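Local coordinates for sensor protein (Shewanella oneidensis, PDB 3LIC) that is a putative membrane-bound histidine kinase that probably senses an extracellular signal through its PDC-fold domain and passes it on by phosphotransfer, at residues D71-A76 and Y93-G98. Sequence-based numbering, arbitrary orientation.
Sequences DFFGSA and YVYRSG
With CG anti to the backbone N (chi1 177°), Phe73 lays its ring beside Tyr95. The two side chains lie alongside each other, pointing the same way, and the ring planes, at 26°, are slid so far apart that they barely overlap; Phe73 CZ touches Tyr95 CD1 at 3.6 Å. Tyr93 crosses Phe73 at about a right angle and sets its OH near the plane of that ring, at its edge, 3.8 Å from Phe73 CE2, while the hydroxyl is hydrogen-bonded to Asp166. Were Phe73 replaced by alanine, the space its ring fills between Tyr93 OH and Tyr95 CD1 would probably be left as a gap, without the apolar edge beside that hydroxyl. Beneath the rings the strands are antiparallel: Ser75 and Val94 form a hydrogen-bonded pair, Ser75 N reaching Val94 O at 2.9 Å. Arg96 N continues the ladder to Phe73 O (2.8 Å), where Phe73 and Gly74 make a classic beta bulge against Asp166. Bent at chi2 and chi3, Arg96 brings NH1 in the carbonyl plane to Phe72 O (2.6 Å); NH1 also bonds Asn69 O. The arginine thus ties the approach to strand 74-79 of the PDC sheet to strand 92-96 through neutral carbonyls, whose partial negative charge probably stabilises the guanidinium.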
ATOM      1  N   ASP A  71       1.682  -4.171  12.180  1.00 18.25           N
ATOM      2  CA  ASP A  71       1.488  -4.145  10.710  1.00 17.79           C
ATOM      3  C   ASP A  71       2.097  -2.964  10.003  1.00 17.21           C
ATOM      4  O   ASP A  71       2.258  -3.070   8.774  1.00 17.93           O
ATOM      5  CB  ASP A  71       0.020  -4.176  10.323  1.00 17.95           C
ATOM      6  CG  ASP A  71      -0.593  -5.536  10.563  1.00 20.59           C
ATOM      7  OD1 ASP A  71       0.060  -6.560  10.200  1.00 21.18           O
ATOM      8  OD2 ASP A  71      -1.712  -5.581  11.110  1.00 23.56           O
ATOM      9  N   PHE A  72       2.403  -1.856  10.725  1.00 14.73           N
ATOM     10  CA  PHE A  72       2.964  -0.643  10.068  1.00 14.63           C
ATOM     11  C   PHE A  72       4.467  -0.781   9.879  1.00 15.38           C
ATOM     12  O   PHE A  72       5.156  -1.260  10.729  1.00 15.06           O
ATOM     13  CB  PHE A  72       2.645   0.670  10.809  1.00 14.15           C
ATOM     14  CG  PHE A  72       1.145   0.897  11.110  1.00 14.55           C
ATOM     15  CD1 PHE A  72       0.157   0.288  10.361  1.00 16.66           C
ATOM     16  CD2 PHE A  72       0.759   1.799  12.079  1.00 21.20           C
ATOM     17  CE1 PHE A  72      -1.184   0.530  10.588  1.00 18.33           C
ATOM     18  CE2 PHE A  72      -0.597   2.056  12.345  1.00 19.81           C
ATOM     19  CZ  PHE A  72      -1.580   1.366  11.592  1.00 18.89           C
ATOM     20  N   PHE A  73       4.978  -0.388   8.725  1.00 15.13           N
ATOM     21  CA  PHE A  73       6.396  -0.431   8.505  1.00 15.51           C
ATOM     22  C   PHE A  73       7.070   0.825   9.080  1.00 15.19           C
ATOM     23  O   PHE A  73       8.144   0.765   9.703  1.00 17.24           O
ATOM     24  CB  PHE A  73       6.676  -0.488   7.000  1.00 15.16           C
ATOM     25  CG  PHE A  73       8.127  -0.463   6.698  1.00 16.90           C
ATOM     26  CD1 PHE A  73       8.913  -1.624   6.928  1.00 15.19           C
ATOM     27  CD2 PHE A  73       8.753   0.722   6.247  1.00 15.45           C
ATOM     28  CE1 PHE A  73      10.277  -1.603   6.704  1.00  9.55           C
ATOM     29  CE2 PHE A  73      10.139   0.756   6.038  1.00 13.43           C
ATOM     30  CZ  PHE A  73      10.898  -0.428   6.287  1.00 12.02           C
ATOM     31  N   GLY A  74       6.440   1.972   8.889  1.00 13.20           N
ATOM     32  CA  GLY A  74       7.087   3.224   9.216  1.00 12.10           C
ATOM     33  C   GLY A  74       6.073   4.368   9.334  1.00 11.62           C
ATOM     34  O   GLY A  74       4.948   4.269   8.860  1.00 10.35           O
ATOM     35  N   SER A  75       6.466   5.457   9.971  1.00 12.44           N
ATOM     36  CA  SER A  75       5.574   6.609  10.041  1.00 14.72           C
ATOM     37  C   SER A  75       6.348   7.916  10.034  1.00 13.57           C
ATOM     38  O   SER A  75       7.418   7.999  10.623  1.00 15.99           O
ATOM     39  CB  SER A  75       4.665   6.455  11.277  1.00 14.66           C
ATOM     40  OG  SER A  75       4.033   7.696  11.545  1.00 18.43           O
ATOM     41  N   ALA A  76       5.873   8.926   9.338  1.00 12.94           N
ATOM     42  CA  ALA A  76       6.611  10.192   9.319  1.00 13.69           C
ATOM     43  C   ALA A  76       5.745  11.374   9.794  1.00 13.93           C
ATOM     44  O   ALA A  76       4.501  11.353   9.636  1.00 12.44           O
ATOM     45  CB  ALA A  76       7.143  10.490   7.887  1.00 12.51           C
ATOM     46  N   TYR A  93      11.108  10.534  11.102  1.00 13.52           N
ATOM     47  CA  TYR A  93      10.539   9.333  10.517  1.00 13.91           C
ATOM     48  C   TYR A  93      11.117   8.126  11.225  1.00 14.05           C
ATOM     49  O   TYR A  93      12.321   8.064  11.431  1.00 15.60           O
ATOM     50  CB  TYR A  93      10.959   9.298   9.034  1.00 14.12           C
ATOM     51  CG  TYR A  93      10.607   8.035   8.303  1.00 14.73           C
ATOM     52  CD1 TYR A  93       9.256   7.673   8.083  1.00 14.14           C
ATOM     53  CD2 TYR A  93      11.609   7.213   7.778  1.00 13.77           C
ATOM     54  CE1 TYR A  93       8.926   6.493   7.397  1.00 11.21           C
ATOM     55  CE2 TYR A  93      11.280   6.055   7.081  1.00 11.25           C
ATOM     56  CZ  TYR A  93       9.963   5.699   6.911  1.00 10.81           C
ATOM     57  OH  TYR A  93       9.689   4.564   6.186  1.00 14.71           O
ATOM     58  N   VAL A  94      10.280   7.203  11.683  1.00 14.08           N
ATOM     59  CA  VAL A  94      10.755   5.947  12.277  1.00 12.84           C
ATOM     60  C   VAL A  94      10.259   4.737  11.457  1.00 14.01           C
ATOM     61  O   VAL A  94       9.126   4.735  10.968  1.00 15.51           O
ATOM     62  CB  VAL A  94      10.321   5.809  13.778  1.00 12.86           C
ATOM     63  CG1 VAL A  94      10.645   4.403  14.338  1.00  9.97           C
ATOM     64  CG2 VAL A  94      10.933   6.919  14.649  1.00  9.74           C
ATOM     65  N   TYR A  95      11.079   3.700  11.302  1.00 14.75           N
ATOM     66  CA  TYR A  95      10.673   2.533  10.482  1.00 15.09           C
ATOM     67  C   TYR A  95      11.242   1.272  11.139  1.00 16.54           C
ATOM     68  O   TYR A  95      12.179   1.368  11.956  1.00 15.53           O
ATOM     69  CB  TYR A  95      11.084   2.662   8.983  1.00 13.41           C
ATOM     70  CG  TYR A  95      12.591   2.605   8.692  1.00 12.43           C
ATOM     71  CD1 TYR A  95      13.236   1.401   8.355  1.00 12.31           C
ATOM     72  CD2 TYR A  95      13.366   3.776   8.764  1.00 12.87           C
ATOM     73  CE1 TYR A  95      14.697   1.362   8.098  1.00  9.44           C
ATOM     74  CE2 TYR A  95      14.748   3.779   8.489  1.00 12.22           C
ATOM     75  CZ  TYR A  95      15.407   2.579   8.156  1.00 13.02           C
ATOM     76  OH  TYR A  95      16.780   2.679   7.911  1.00 15.17           O
ATOM     77  N   ARG A  96      10.606   0.118  10.879  1.00 18.00           N
ATOM     78  CA  ARG A  96      11.123  -1.137  11.448  1.00 19.81           C
ATOM     79  C   ARG A  96      12.237  -1.758  10.570  1.00 20.23           C
ATOM     80  O   ARG A  96      12.087  -1.874   9.371  1.00 20.14           O
ATOM     81  CB  ARG A  96      10.016  -2.111  11.927  1.00 18.11           C
ATOM     82  CG  ARG A  96       9.498  -3.156  10.979  1.00 22.32           C
ATOM     83  CD  ARG A  96       7.959  -3.450  11.261  1.00 25.23           C
ATOM     84  NE  ARG A  96       7.760  -3.621  12.689  1.00 32.48           N
ATOM     85  CZ  ARG A  96       6.766  -3.149  13.436  1.00 31.86           C
ATOM     86  NH1 ARG A  96       5.776  -2.445  12.959  1.00 28.91           N
ATOM     87  NH2 ARG A  96       6.777  -3.428  14.714  1.00 35.43           N
ATOM     88  N   SER A  97      13.374  -2.050  11.188  1.00 20.94           N
ATOM     89  CA  SER A  97      14.528  -2.657  10.495  1.00 22.77           C
ATOM     90  C   SER A  97      14.420  -4.101  10.966  1.00 24.56           C
ATOM     91  O   SER A  97      13.537  -4.431  11.771  1.00 26.70           O
ATOM     92  CB  SER A  97      15.817  -2.045  10.999  1.00 22.80           C
ATOM     93  OG  SER A  97      16.006  -2.440  12.386  1.00 22.54           O
ATOM     94  N   GLY A  98      15.236  -5.003  10.467  1.00 24.33           N
ATOM     95  CA  GLY A  98      15.081  -6.337  10.948  1.00 23.59           C
ATOM     96  C   GLY A  98      15.494  -6.476  12.410  1.00 24.79           C
ATOM     97  O   GLY A  98      15.361  -7.545  12.988  1.00 24.24           O
TER